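Local coordinates for aryl acylamidase (PDB 4YJ6), which probably hydrolyses the amide bond of N-acyl arylamines to release an arylamine and a carboxylate, at residues Pro94-Gly99 against Thr145-Thr150; Gly166-Val171 against Ala193-Tyr198; Ile204-Phe209 against Val254-Thr259; Leu275-Phe280 against Thr433-Phe438; Ala294-Glu299 against Ala475-Ala480. All blocks are in the same frame, centred on the assembly; numbering follows the deposited sequence.

Interaction 1 of 5, residues Pro94-Gly99 against Thr145-Thr150; sequences PSTLGG and TFFGPT
Thr96 and Phe147 reach toward each other from opposite directions, and the hydroxyl arrives at the rim of the ring: Thr96 OG1 lies in the ring plane, 3.5 Å from Phe147 CE1. A polar oxygen is well placed there, because the edge of a phenyl ring carries a slight positive charge. Beside this pair, Phe147 CD1 packs on Gly99 CA at 3.8 Å, while the methylene of Phe146 presses on the glycine backbone, with Phe146 CB 3.2 Å from Gly99 O. The two phenylalanines use different first torsions (chi1 -179° in Phe146, -61° in Phe147), which lets Phe146 CD2 come to lie over one face of the Phe147 ring. The two loops follow strands 80-84 and 126-131, parallel neighbours in a three-stranded sheet whose third strand, 48-51, touches Phe147 through Val49. Thr96 OG1 also accepts the backbone N-H of Gly99 at 2.9 Å from Gly99 N, closing an ST motif, and it has a further hydrogen bond with Asp85. With a valine here, the Gly99 N-H would probably lose its acceptor and Asp85 one hydrogen bond. Glycine suits position 99 because phi is positive (91°) and a side chain would run into the preceding carbonyl and crowd Phe147 CD1. Within its own loop, Asn144 OD1 accepts the N-H groups of Phe146, Phe147 and Gly148, fixing the bend that presents both rings.

Interaction 2 of 5, residues Gly166-Val171 against Ala193-Tyr198; sequences GAAALV and AWTNTY
Ala168 turns its methyl group toward two threonine hydroxyls, lying 3.5 Å from Thr195 OG1 (measured from Ala168 CB) and somewhat farther from the hydroxyl of Thr197. One helical turn on, a branch of Val171 meets the methyl of Thr197 at a slant: Val171 CG1 and Thr197 CG2 are 3.8 Å apart. Alanine lets the backbones come close, with 6.6 Å between Ala168 CA and Thr195 CA, and the branched valine supplies a methyl for Thr197. The hydroxyls so buried are satisfied within their own segment and by its preceding turn. Thr197 OG1 donates to Thr195 OG1 over 2.9 Å, and Thr195 OG1 is in turn hydrogen-bonded to the carbonyl of Pro191. In Thr197 the hydroxyl stands between the backbone N and the carbonyl carbon (chi1 50°), which brings it round to Thr195 and leaves CG2 for Val171. Between the threonines, Asn196 takes positive phi (62°) in a Schellman motif that ends helix 190-195 and turns the chain out of it; its ND2 is held by the carbonyl of Trp483. Helix 165-172 begins within the Gly- and Ser-rich sequence typical of amidase signature enzymes, of which Gly166 is part. Ala167 and Thr197 both rest on Ile227 of strand 223-228, so the body of helix 165-172 packs on the C-terminal end of helix 190-195 and the turn into strand 198-201, beside the large mixed sheet.

Interaction 3 of 5, residues Ile204-Phe209 against Val254-Thr259; sequences IGRVPF and VKLDFT
Leu256 lays its CD1 methyl squarely over the guanidinium of Arg206, 3.5 Å from Arg206 CZ and above the centre of the flat group. The two side chains cross at about a right angle, and the leucine suits the place because a guanidinium can bind polar partners in its plane while its face accepts an apolar cover. Deeper in, the aliphatic part of the arginine meets the rim of an aromatic: Arg206 CD lies near the ring plane of Phe258, 4.1 Å from Phe258 CZ. Bends at chi2 and chi3 (66° and 68°) fold the chain so that its methylenes serve Phe258 and its end serves Leu256. Toward Val254, which is partly exposed, water takes part. Val254 CG2 approaches Arg206 NH1 to 3.6 Å, and a water replaces a direct bond, accepting from Arg206 NH1 at 2.9 Å and donating to Val254 O at 2.7 Å. The charge itself is met elsewhere, by a salt bridge from Arg206 NE to Asp467 at the start of helix 467-480. Beyond Phe258, Asp257 OD1 accepts both the N-H and the hydroxyl of Thr259, the former closing an Asx turn. The whole is a loop-to-loop contact, in which an arginine following strand 198-201 lies against Leu256 and Phe258 of the loop before strand 270-273, with a water bridge at its margin.

Interaction 4 of 5, residues Leu275-Phe280 against Thr433-Phe438; sequences LNYGVF and TYLTNF
Leu435 and Tyr277 make a CH-pi contact: Leu435 CD1 sits 3.5 Å from the centroid of the Tyr277 ring, 18° off its normal, the two side chains lying alongside and pointing opposite ways. Tyr277 CG stands anti to its carbonyl carbon (chi1 -59°), directing the ring toward Leu435. The aromatic pair is an offset edge-to-face arrangement, the edge of Phe280 turned toward the face of Tyr434 with the planes at 65°. Phe280 CZ comes within 3.8 Å of Tyr434 CZ. The same methyl, Leu435 CD1, also meets the edge of Phe280, 4.2 Å from Phe280 CE1. Helix 434-439, much later in the chain, supplies Tyr434 and Leu435, and Met318 of helix 315-339 touches both. Replacing Tyr277 by an alanine would probably leave the Leu435 methyl without its aromatic face and open a gap against Leu459 and Ile461 of strand 454-462. Polar bonds shape the loop after strand 270-273: Asn276 OD1 takes the N-H of Gly278 at 2.8 Å from Gly278 N, an Asx turn, where positive phi favours glycine, and Asn276 O accepts from both Val279 and Phe280.

Interaction 5 of 5, residues Ala294-Glu299 against Ala475-Ala480; sequences ARVFTE and AAFERA
Next to Val296 in sequence, the residue that packs on Phe477 and Ala480, the carbonyl of Arg295 is gripped by its own helix. Thr298 OG1 donates to Arg295 O over 2.8 Å, in the carbonyl plane and on a lone pair, and the backbone N-H groups of Thr298 and Glu299 add weak bonds to the same oxygen. Threonine thus strengthens a poorly bonded last turn of helix 284-299. Across the contact everything is apolar. Val296 CG1 presses on the methyl of Ala480 with 3.4 Å from Val296 CG1 to Ala480 CB, tighter than usual, while its other branch meets the ring of Phe477 (Val296 CG2 to Phe477 CE1, 3.8 Å). With CG1 anti to the backbone N (chi1 171°), the valine divides its branches between these two partners. Phe297 CZ reaches Phe477 CB at 3.8 Å, and the rings, their planes at 31°, meet obliquely. The helix segments cross at 93° with axes 10.0 Å apart, a spacing bridged by the two phenylalanines, both of which also touch Met458 of strand 454-462. Such a contact is held mainly by van der Waals packing and the burial of the two phenylalanines, with its Ala480 side at the surface, while the polar bonds of these segments are made away from the interface.

Interactions 1, 2 and 3 follow one another along the chain, whereas the segments of interactions 4 and 5 alternate, so residues 275-299 and 433-480 are tied together twice across a long excursion. Interactions 1 and 2 touch directly: Thr150 CG2 packs on Ala169 CB at 3.7 Å, linking the three-stranded-sheet region to helix 165-172. Interactions 2 to 5 are grouped about the eight-stranded mixed sheet, their centres about 21 to 25 Å apart. Interactions 4 and 5 share strand 454-462, and helix 467-480 serves both 3 and 5. Interactions 1 and 5 lie on opposite sides of the chain's centre, with centres about 38 Å apart, so the set spans one amidase fold, interaction 2, with part of the Gly- and Ser-rich sequence, being nearest its centre.

Interaction 1 of 5, residues Pro94-Gly99 against Thr145-Thr150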
# COMPACT_ATOMS: atom_id res chain seq x y z
N PRO A 94 -14.05 14.37 0.91
CA PRO A 94 -14.90 13.30 1.45
C PRO A 94 -14.06 12.25 2.15
O PRO A 94 -12.83 12.25 2.06
CB PRO A 94 -15.60 12.72 0.21
CG PRO A 94 -14.82 13.16 -0.95
CD PRO A 94 -14.03 14.39 -0.57
N SER A 95 -14.73 11.37 2.86
CA SER A 95 -14.08 10.19 3.43
C SER A 95 -15.15 9.13 3.61
O SER A 95 -15.98 9.25 4.49
CB SER A 95 -13.45 10.55 4.78
OG SER A 95 -12.86 9.36 5.36
N THR A 96 -15.13 8.09 2.78
CA THR A 96 -16.20 7.09 2.83
C THR A 96 -15.75 5.77 3.44
O THR A 96 -16.53 4.82 3.45
CB THR A 96 -16.79 6.82 1.43
OG1 THR A 96 -15.87 6.08 0.61
CG2 THR A 96 -17.15 8.13 0.72
N LEU A 97 -14.52 5.72 3.95
CA LEU A 97 -13.96 4.48 4.54
C LEU A 97 -14.10 3.33 3.56
O LEU A 97 -14.50 2.21 3.94
CB LEU A 97 -14.65 4.15 5.87
CG LEU A 97 -14.69 5.33 6.86
CD1 LEU A 97 -15.31 4.90 8.23
CD2 LEU A 97 -13.29 5.90 7.05
N GLY A 98 -13.73 3.56 2.31
CA GLY A 98 -13.73 2.49 1.33
C GLY A 98 -15.11 2.15 0.78
O GLY A 98 -15.47 0.98 0.61
N GLY A 99 -15.91 3.17 0.50
CA GLY A 99 -17.13 2.94 -0.26
C GLY A 99 -18.34 2.62 0.59
O GLY A 99 -19.21 1.85 0.18
N THR A 145 -19.76 -1.94 -2.67
CA THR A 145 -21.05 -1.81 -3.36
C THR A 145 -21.43 -0.39 -3.71
O THR A 145 -22.53 -0.17 -4.21
CB THR A 145 -22.18 -2.41 -2.53
OG1 THR A 145 -22.30 -1.72 -1.29
CG2 THR A 145 -21.92 -3.88 -2.27
N PHE A 146 -20.56 0.59 -3.46
CA PHE A 146 -20.89 1.99 -3.77
C PHE A 146 -20.12 2.44 -5.00
O PHE A 146 -20.71 2.96 -5.96
CB PHE A 146 -20.63 2.88 -2.55
CG PHE A 146 -20.96 4.34 -2.77
CD1 PHE A 146 -22.20 4.72 -3.28
CD2 PHE A 146 -20.05 5.32 -2.44
CE1 PHE A 146 -22.51 6.06 -3.48
CE2 PHE A 146 -20.35 6.68 -2.64
CZ PHE A 146 -21.59 7.04 -3.17
N PHE A 147 -18.80 2.26 -5.00
CA PHE A 147 -17.99 2.62 -6.16
C PHE A 147 -17.74 1.43 -7.09
O PHE A 147 -17.53 1.60 -8.30
CB PHE A 147 -16.63 3.18 -5.73
CG PHE A 147 -16.72 4.43 -4.92
CD1 PHE A 147 -16.29 4.43 -3.60
CD2 PHE A 147 -17.26 5.60 -5.45
CE1 PHE A 147 -16.36 5.57 -2.83
CE2 PHE A 147 -17.34 6.76 -4.70
CZ PHE A 147 -16.89 6.76 -3.38
N GLY A 148 -17.71 0.22 -6.54
CA GLY A 148 -17.45 -0.96 -7.35
C GLY A 148 -15.98 -1.39 -7.36
O GLY A 148 -15.15 -0.90 -6.58
N PRO A 149 -15.63 -2.34 -8.22
CA PRO A 149 -14.27 -2.89 -8.19
C PRO A 149 -13.23 -2.06 -8.92
O PRO A 149 -13.49 -1.50 -9.99
CB PRO A 149 -14.43 -4.24 -8.92
CG PRO A 149 -15.57 -4.00 -9.90
CD PRO A 149 -16.49 -3.00 -9.24
N THR A 150 -12.02 -1.98 -8.36
CA THR A 150 -10.92 -1.39 -9.10
C THR A 150 -10.17 -2.48 -9.85
O THR A 150 -9.71 -3.46 -9.25
CB THR A 150 -9.94 -0.63 -8.18
OG1 THR A 150 -10.62 0.49 -7.59
CG2 THR A 150 -8.75 -0.10 -8.96

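Interaction 2 of 5, residues Gly166-Val171 against Ala193-Tyr198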
# COMPACT_ATOMS: atom_id res chain seq x y z
N GLY A 166 -6.96 1.28 -5.91
CA GLY A 166 -6.98 2.44 -6.79
C GLY A 166 -5.61 3.10 -6.94
O GLY A 166 -5.23 3.55 -8.03
N ALA A 167 -4.87 3.18 -5.82
CA ALA A 167 -3.52 3.75 -5.84
C ALA A 167 -2.63 2.97 -6.82
O ALA A 167 -1.98 3.54 -7.71
CB ALA A 167 -2.92 3.69 -4.41
N ALA A 168 -2.60 1.65 -6.65
CA ALA A 168 -1.71 0.85 -7.46
C ALA A 168 -2.14 0.88 -8.94
O ALA A 168 -1.29 0.93 -9.81
CB ALA A 168 -1.67 -0.61 -6.96
N ALA A 169 -3.44 0.83 -9.21
CA ALA A 169 -3.93 0.78 -10.59
C ALA A 169 -3.54 2.06 -11.35
O ALA A 169 -3.06 2.01 -12.47
CB ALA A 169 -5.48 0.58 -10.60
N LEU A 170 -3.68 3.22 -10.71
CA LEU A 170 -3.25 4.45 -11.38
C LEU A 170 -1.77 4.45 -11.69
O LEU A 170 -1.36 4.87 -12.78
CB LEU A 170 -3.61 5.69 -10.54
CG LEU A 170 -5.10 5.96 -10.40
CD1 LEU A 170 -5.32 7.25 -9.54
CD2 LEU A 170 -5.76 6.13 -11.77
N VAL A 171 -0.94 3.99 -10.74
CA VAL A 171 0.49 3.97 -10.96
C VAL A 171 0.86 2.94 -12.03
O VAL A 171 1.70 3.22 -12.88
CB VAL A 171 1.24 3.68 -9.63
CG1 VAL A 171 2.77 3.48 -9.85
CG2 VAL A 171 0.95 4.87 -8.65
N ALA A 193 2.03 -5.86 -5.71
CA ALA A 193 2.42 -7.20 -6.19
C ALA A 193 1.55 -7.59 -7.39
O ALA A 193 2.05 -8.12 -8.39
CB ALA A 193 2.24 -8.23 -5.06
N TRP A 194 0.24 -7.37 -7.29
CA TRP A 194 -0.63 -7.76 -8.41
C TRP A 194 -0.59 -6.81 -9.62
O TRP A 194 -1.23 -7.11 -10.61
CB TRP A 194 -2.08 -7.87 -7.94
CG TRP A 194 -2.41 -9.16 -7.23
CD1 TRP A 194 -1.55 -10.19 -6.94
CD2 TRP A 194 -3.69 -9.55 -6.72
NE1 TRP A 194 -2.23 -11.20 -6.29
CE2 TRP A 194 -3.54 -10.84 -6.15
CE3 TRP A 194 -4.96 -8.96 -6.72
CZ2 TRP A 194 -4.60 -11.53 -5.56
CZ3 TRP A 194 -6.02 -9.64 -6.13
CH2 TRP A 194 -5.82 -10.92 -5.54
N THR A 195 0.10 -5.67 -9.53
CA THR A 195 0.10 -4.68 -10.63
C THR A 195 1.48 -4.28 -11.13
O THR A 195 1.62 -3.29 -11.85
CB THR A 195 -0.66 -3.38 -10.23
OG1 THR A 195 -0.02 -2.82 -9.09
CG2 THR A 195 -2.10 -3.67 -9.93
N ASN A 196 2.51 -5.06 -10.78
CA ASN A 196 3.86 -4.78 -11.31
C ASN A 196 4.34 -3.41 -10.84
O ASN A 196 5.05 -2.74 -11.57
CB ASN A 196 3.89 -4.83 -12.88
CG ASN A 196 5.27 -4.99 -13.43
OD1 ASN A 196 5.94 -5.99 -13.14
ND2 ASN A 196 5.72 -4.05 -14.26
N THR A 197 3.93 -2.99 -9.64
CA THR A 197 4.45 -1.75 -9.09
C THR A 197 5.22 -1.99 -7.80
O THR A 197 5.20 -3.09 -7.24
CB THR A 197 3.33 -0.73 -8.90
OG1 THR A 197 2.25 -1.33 -8.18
CG2 THR A 197 2.82 -0.25 -10.29
N TYR A 198 5.98 -0.98 -7.39
CA TYR A 198 6.82 -1.09 -6.20
C TYR A 198 6.09 -0.49 -5.02
O TYR A 198 5.70 0.69 -5.05
CB TYR A 198 8.11 -0.36 -6.48
CG TYR A 198 9.10 -0.40 -5.32
CD1 TYR A 198 9.77 -1.59 -4.99
CD2 TYR A 198 9.38 0.75 -4.58
CE1 TYR A 198 10.69 -1.61 -3.96
CE2 TYR A 198 10.28 0.72 -3.53
CZ TYR A 198 10.93 -0.46 -3.22
OH TYR A 198 11.83 -0.47 -2.20

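Interaction 3 of 5, residues Ile204-Phe209 against Val254-Thr259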
# COMPACT_ATOMS: atom_id res chain seq x y z
N ILE A 204 7.85 0.64 11.44
CA ILE A 204 6.93 1.35 12.33
C ILE A 204 7.66 2.59 12.92
O ILE A 204 8.82 2.55 13.33
CB ILE A 204 6.32 0.39 13.42
CG1 ILE A 204 5.30 1.15 14.30
CG2 ILE A 204 7.45 -0.20 14.33
CD1 ILE A 204 4.00 1.65 13.51
N GLY A 205 6.93 3.71 12.95
CA GLY A 205 7.48 4.98 13.45
C GLY A 205 8.24 5.80 12.44
O GLY A 205 8.60 6.94 12.74
N ARG A 206 8.52 5.25 11.26
CA ARG A 206 9.29 5.97 10.24
C ARG A 206 8.45 7.08 9.60
O ARG A 206 8.92 8.20 9.44
CB ARG A 206 9.76 4.96 9.16
CG ARG A 206 10.63 5.59 8.06
CD ARG A 206 11.97 6.08 8.63
NE ARG A 206 12.78 4.94 9.03
CZ ARG A 206 13.68 4.94 10.01
NH1 ARG A 206 13.91 6.02 10.75
NH2 ARG A 206 14.39 3.83 10.25
N VAL A 207 7.22 6.76 9.22
CA VAL A 207 6.26 7.78 8.70
C VAL A 207 5.15 7.93 9.74
O VAL A 207 4.60 6.94 10.24
CB VAL A 207 5.64 7.26 7.36
CG1 VAL A 207 4.55 8.22 6.81
CG2 VAL A 207 6.74 7.05 6.34
N PRO A 208 4.81 9.17 10.10
CA PRO A 208 3.78 9.33 11.14
C PRO A 208 2.47 8.67 10.75
O PRO A 208 2.11 8.68 9.56
CB PRO A 208 3.57 10.88 11.21
CG PRO A 208 4.80 11.49 10.58
CD PRO A 208 5.37 10.45 9.60
N PHE A 209 1.77 8.08 11.72
CA PHE A 209 0.42 7.60 11.47
C PHE A 209 -0.45 8.17 12.57
O PHE A 209 -0.13 8.00 13.75
CB PHE A 209 0.35 6.05 11.53
CG PHE A 209 -0.91 5.52 10.90
CD1 PHE A 209 -2.11 5.58 11.60
CD2 PHE A 209 -0.91 5.06 9.60
CE1 PHE A 209 -3.31 5.15 11.01
CE2 PHE A 209 -2.10 4.61 8.98
CZ PHE A 209 -3.30 4.65 9.70
N VAL A 254 14.44 10.49 13.89
CA VAL A 254 15.63 10.34 13.06
C VAL A 254 15.34 10.82 11.66
O VAL A 254 14.20 10.76 11.20
CB VAL A 254 16.34 8.90 13.13
CG1 VAL A 254 15.81 7.99 14.25
CG2 VAL A 254 16.51 8.23 11.77
N LYS A 255 16.39 11.35 11.02
CA LYS A 255 16.30 11.87 9.67
C LYS A 255 17.20 11.03 8.78
O LYS A 255 18.37 10.79 9.13
CB LYS A 255 16.76 13.32 9.61
CG LYS A 255 15.97 14.21 10.55
CD LYS A 255 16.41 15.66 10.45
CE LYS A 255 15.52 16.53 11.33
NZ LYS A 255 15.93 17.97 11.21
N LEU A 256 16.65 10.57 7.66
CA LEU A 256 17.40 9.73 6.71
C LEU A 256 17.35 10.34 5.33
O LEU A 256 16.47 11.14 5.01
CB LEU A 256 16.74 8.35 6.61
CG LEU A 256 16.69 7.52 7.88
CD1 LEU A 256 15.90 6.22 7.61
CD2 LEU A 256 18.12 7.22 8.36
N ASP A 257 18.30 9.96 4.48
CA ASP A 257 18.18 10.27 3.07
C ASP A 257 18.03 8.94 2.34
O ASP A 257 18.98 8.20 2.14
CB ASP A 257 19.41 11.05 2.57
CG ASP A 257 19.42 11.24 1.07
OD1 ASP A 257 18.41 10.94 0.42
OD2 ASP A 257 20.47 11.69 0.53
N PHE A 258 16.80 8.63 1.96
CA PHE A 258 16.51 7.35 1.32
C PHE A 258 17.24 7.21 -0.01
O PHE A 258 17.51 6.09 -0.46
CB PHE A 258 14.99 7.24 1.11
CG PHE A 258 14.24 6.82 2.35
CD1 PHE A 258 14.08 7.70 3.43
CD2 PHE A 258 13.72 5.53 2.44
CE1 PHE A 258 13.39 7.29 4.60
CE2 PHE A 258 13.00 5.11 3.58
CZ PHE A 258 12.86 6.00 4.67
N THR A 259 17.51 8.33 -0.68
CA THR A 259 18.18 8.22 -1.99
C THR A 259 19.63 7.76 -1.85
O THR A 259 20.24 7.30 -2.82
CB THR A 259 18.12 9.55 -2.82
OG1 THR A 259 18.93 10.54 -2.19
CG2 THR A 259 16.68 10.05 -2.95
O HOH W 1 12.60 8.58 10.74

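Interaction 4 of 5, residues Leu275-Phe280 against Thr433-Phe438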
# COMPACT_ATOMS: atom_id res chain seq x y z
N LEU A 275 9.80 -19.61 0.82
CA LEU A 275 8.76 -19.56 -0.20
C LEU A 275 7.34 -19.55 0.36
O LEU A 275 6.40 -19.38 -0.39
CB LEU A 275 8.96 -20.72 -1.20
CG LEU A 275 10.35 -20.68 -1.84
CD1 LEU A 275 10.54 -21.92 -2.74
CD2 LEU A 275 10.60 -19.38 -2.63
N ASN A 276 7.18 -19.71 1.67
CA ASN A 276 5.85 -19.76 2.25
C ASN A 276 5.83 -19.52 3.75
O ASN A 276 4.81 -19.75 4.40
CB ASN A 276 5.22 -21.15 1.97
CG ASN A 276 6.06 -22.29 2.50
OD1 ASN A 276 7.04 -22.11 3.23
ND2 ASN A 276 5.72 -23.51 2.05
N TYR A 277 6.95 -18.98 4.28
CA TYR A 277 7.11 -18.76 5.72
C TYR A 277 6.84 -20.01 6.54
O TYR A 277 6.56 -19.93 7.74
CB TYR A 277 6.21 -17.61 6.23
CG TYR A 277 6.41 -16.26 5.57
CD1 TYR A 277 7.35 -15.34 6.09
CD2 TYR A 277 5.65 -15.86 4.51
CE1 TYR A 277 7.51 -14.05 5.53
CE2 TYR A 277 5.79 -14.55 3.94
CZ TYR A 277 6.74 -13.66 4.45
OH TYR A 277 6.86 -12.39 3.89
N GLY A 278 6.97 -21.17 5.88
CA GLY A 278 6.76 -22.45 6.54
C GLY A 278 5.34 -22.79 6.91
O GLY A 278 5.09 -23.89 7.43
N VAL A 279 4.39 -21.88 6.69
CA VAL A 279 3.02 -22.09 7.15
C VAL A 279 1.93 -21.80 6.12
O VAL A 279 0.80 -22.21 6.34
CB VAL A 279 2.68 -21.24 8.41
CG1 VAL A 279 3.55 -21.66 9.59
CG2 VAL A 279 2.90 -19.76 8.13
N PHE A 280 2.23 -21.08 5.03
CA PHE A 280 1.16 -20.76 4.05
C PHE A 280 1.17 -21.71 2.86
O PHE A 280 2.23 -22.14 2.41
CB PHE A 280 1.34 -19.37 3.44
CG PHE A 280 1.22 -18.23 4.43
CD1 PHE A 280 2.36 -17.74 5.08
CD2 PHE A 280 -0.01 -17.66 4.70
CE1 PHE A 280 2.26 -16.68 5.97
CE2 PHE A 280 -0.14 -16.59 5.61
CZ PHE A 280 1.01 -16.10 6.23
N THR A 433 2.02 -10.74 3.60
CA THR A 433 2.45 -9.43 4.09
C THR A 433 2.03 -9.10 5.52
O THR A 433 2.70 -8.29 6.19
CB THR A 433 1.77 -8.35 3.20
OG1 THR A 433 0.40 -8.70 2.97
CG2 THR A 433 2.45 -8.33 1.84
N TYR A 434 0.92 -9.68 6.01
CA TYR A 434 0.42 -9.22 7.32
C TYR A 434 1.42 -9.53 8.44
O TYR A 434 1.29 -8.95 9.54
CB TYR A 434 -0.99 -9.74 7.68
CG TYR A 434 -1.14 -11.25 7.89
CD1 TYR A 434 -0.55 -11.89 8.99
CD2 TYR A 434 -1.93 -12.01 7.02
CE1 TYR A 434 -0.70 -13.27 9.18
CE2 TYR A 434 -2.08 -13.37 7.21
CZ TYR A 434 -1.47 -14.00 8.28
OH TYR A 434 -1.64 -15.37 8.47
N LEU A 435 2.37 -10.43 8.21
CA LEU A 435 3.36 -10.72 9.27
C LEU A 435 4.09 -9.45 9.72
O LEU A 435 4.42 -9.33 10.89
CB LEU A 435 4.37 -11.77 8.84
CG LEU A 435 3.75 -13.12 8.51
CD1 LEU A 435 4.86 -14.07 7.98
CD2 LEU A 435 3.07 -13.71 9.73
N THR A 436 4.38 -8.50 8.80
CA THR A 436 5.12 -7.30 9.24
C THR A 436 4.20 -6.26 9.86
O THR A 436 4.67 -5.33 10.50
CB THR A 436 5.90 -6.63 8.08
OG1 THR A 436 4.97 -6.12 7.13
CG2 THR A 436 6.82 -7.64 7.40
N ASN A 437 2.89 -6.40 9.69
CA ASN A 437 1.98 -5.60 10.51
C ASN A 437 1.95 -6.14 11.95
O ASN A 437 1.67 -5.41 12.87
CB ASN A 437 0.56 -5.57 9.91
CG ASN A 437 0.57 -5.04 8.50
OD1 ASN A 437 0.65 -5.82 7.56
ND2 ASN A 437 0.52 -3.72 8.35
N PHE A 438 2.22 -7.43 12.13
CA PHE A 438 2.46 -7.91 13.49
C PHE A 438 3.82 -7.45 14.01
O PHE A 438 3.94 -7.07 15.18
CB PHE A 438 2.50 -9.45 13.52
CG PHE A 438 1.15 -10.10 13.36
CD1 PHE A 438 -0.02 -9.41 13.63
CD2 PHE A 438 1.09 -11.44 13.00
CE1 PHE A 438 -1.28 -10.07 13.49
CE2 PHE A 438 -0.14 -12.09 12.88
CZ PHE A 438 -1.31 -11.42 13.13

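Interaction 5 of 5, residues Ala294-Glu299 against Ala475-Ala480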
# COMPACT_ATOMS: atom_id res chain seq x y z
N ALA A 294 15.26 -14.76 -6.33
CA ALA A 294 16.24 -14.74 -5.26
C ALA A 294 17.65 -14.92 -5.79
O ALA A 294 18.61 -14.39 -5.24
CB ALA A 294 15.93 -15.84 -4.23
N ARG A 295 17.78 -15.66 -6.88
CA ARG A 295 19.09 -15.94 -7.44
C ARG A 295 19.69 -14.72 -8.09
O ARG A 295 20.90 -14.65 -8.30
CB ARG A 295 19.02 -17.11 -8.41
CG ARG A 295 18.93 -18.44 -7.62
CD ARG A 295 18.53 -19.57 -8.48
NE ARG A 295 18.84 -20.84 -7.81
CZ ARG A 295 18.02 -21.50 -7.00
NH1 ARG A 295 16.80 -21.02 -6.72
NH2 ARG A 295 18.43 -22.67 -6.48
N VAL A 296 18.86 -13.72 -8.38
CA VAL A 296 19.39 -12.47 -8.91
C VAL A 296 20.39 -11.90 -7.91
O VAL A 296 21.43 -11.36 -8.29
CB VAL A 296 18.26 -11.47 -9.22
CG1 VAL A 296 18.85 -10.05 -9.59
CG2 VAL A 296 17.37 -12.02 -10.35
N PHE A 297 20.09 -12.05 -6.62
CA PHE A 297 20.96 -11.48 -5.61
C PHE A 297 22.30 -12.22 -5.48
O PHE A 297 23.31 -11.60 -5.17
CB PHE A 297 20.26 -11.49 -4.27
CG PHE A 297 19.12 -10.51 -4.21
CD1 PHE A 297 19.36 -9.15 -4.19
CD2 PHE A 297 17.81 -10.95 -4.18
CE1 PHE A 297 18.27 -8.23 -4.15
CE2 PHE A 297 16.74 -10.03 -4.14
CZ PHE A 297 16.99 -8.68 -4.11
N THR A 298 22.30 -13.52 -5.76
CA THR A 298 23.55 -14.27 -5.65
C THR A 298 24.51 -13.78 -6.74
O THR A 298 25.72 -13.77 -6.53
CB THR A 298 23.35 -15.79 -5.80
OG1 THR A 298 22.98 -16.08 -7.15
CG2 THR A 298 22.31 -16.32 -4.87
N GLU A 299 23.99 -13.35 -7.89
CA GLU A 299 24.85 -12.80 -8.95
C GLU A 299 25.40 -11.43 -8.62
O GLU A 299 26.39 -11.00 -9.21
CB GLU A 299 24.10 -12.73 -10.26
CG GLU A 299 23.78 -14.07 -10.82
CD GLU A 299 25.03 -14.93 -10.98
OE1 GLU A 299 26.01 -14.43 -11.61
OE2 GLU A 299 25.05 -16.08 -10.46
N ALA A 475 16.65 -1.53 -5.18
CA ALA A 475 17.23 -0.85 -6.35
C ALA A 475 18.21 -1.80 -7.05
O ALA A 475 18.33 -1.75 -8.26
CB ALA A 475 17.95 0.44 -5.95
N ALA A 476 18.93 -2.59 -6.28
CA ALA A 476 19.86 -3.56 -6.88
C ALA A 476 19.09 -4.57 -7.74
O ALA A 476 19.50 -4.91 -8.89
CB ALA A 476 20.64 -4.25 -5.78
N PHE A 477 17.97 -5.06 -7.22
CA PHE A 477 17.14 -6.00 -7.98
C PHE A 477 16.55 -5.30 -9.22
O PHE A 477 16.49 -5.88 -10.29
CB PHE A 477 16.03 -6.56 -7.08
CG PHE A 477 15.19 -7.61 -7.74
CD1 PHE A 477 15.63 -8.92 -7.80
CD2 PHE A 477 13.96 -7.28 -8.33
CE1 PHE A 477 14.86 -9.91 -8.44
CE2 PHE A 477 13.17 -8.24 -8.95
CZ PHE A 477 13.62 -9.57 -9.01
N GLU A 478 16.14 -4.04 -9.09
CA GLU A 478 15.55 -3.32 -10.18
C GLU A 478 16.53 -3.20 -11.34
O GLU A 478 16.13 -3.29 -12.50
CB GLU A 478 15.16 -1.90 -9.67
CG GLU A 478 14.44 -1.04 -10.68
CD GLU A 478 14.16 0.34 -10.09
OE1 GLU A 478 15.07 0.91 -9.46
OE2 GLU A 478 13.04 0.81 -10.27
N ARG A 479 17.80 -2.98 -11.03
CA ARG A 479 18.82 -2.85 -12.08
C ARG A 479 19.06 -4.19 -12.77
O ARG A 479 19.19 -4.26 -13.99
CB ARG A 479 20.13 -2.38 -11.49
CG ARG A 479 20.12 -0.90 -11.10
CD ARG A 479 21.52 -0.42 -10.75
NE ARG A 479 22.01 -1.00 -9.49
CZ ARG A 479 21.77 -0.50 -8.28
NH1 ARG A 479 21.08 0.62 -8.16
NH2 ARG A 479 22.27 -1.08 -7.20
N ALA A 480 19.13 -5.25 -11.96
CA ALA A 480 19.53 -6.58 -12.46
C ALA A 480 18.38 -7.35 -13.09
O ALA A 480 18.58 -8.21 -13.97
CB ALA A 480 20.13 -7.39 -11.34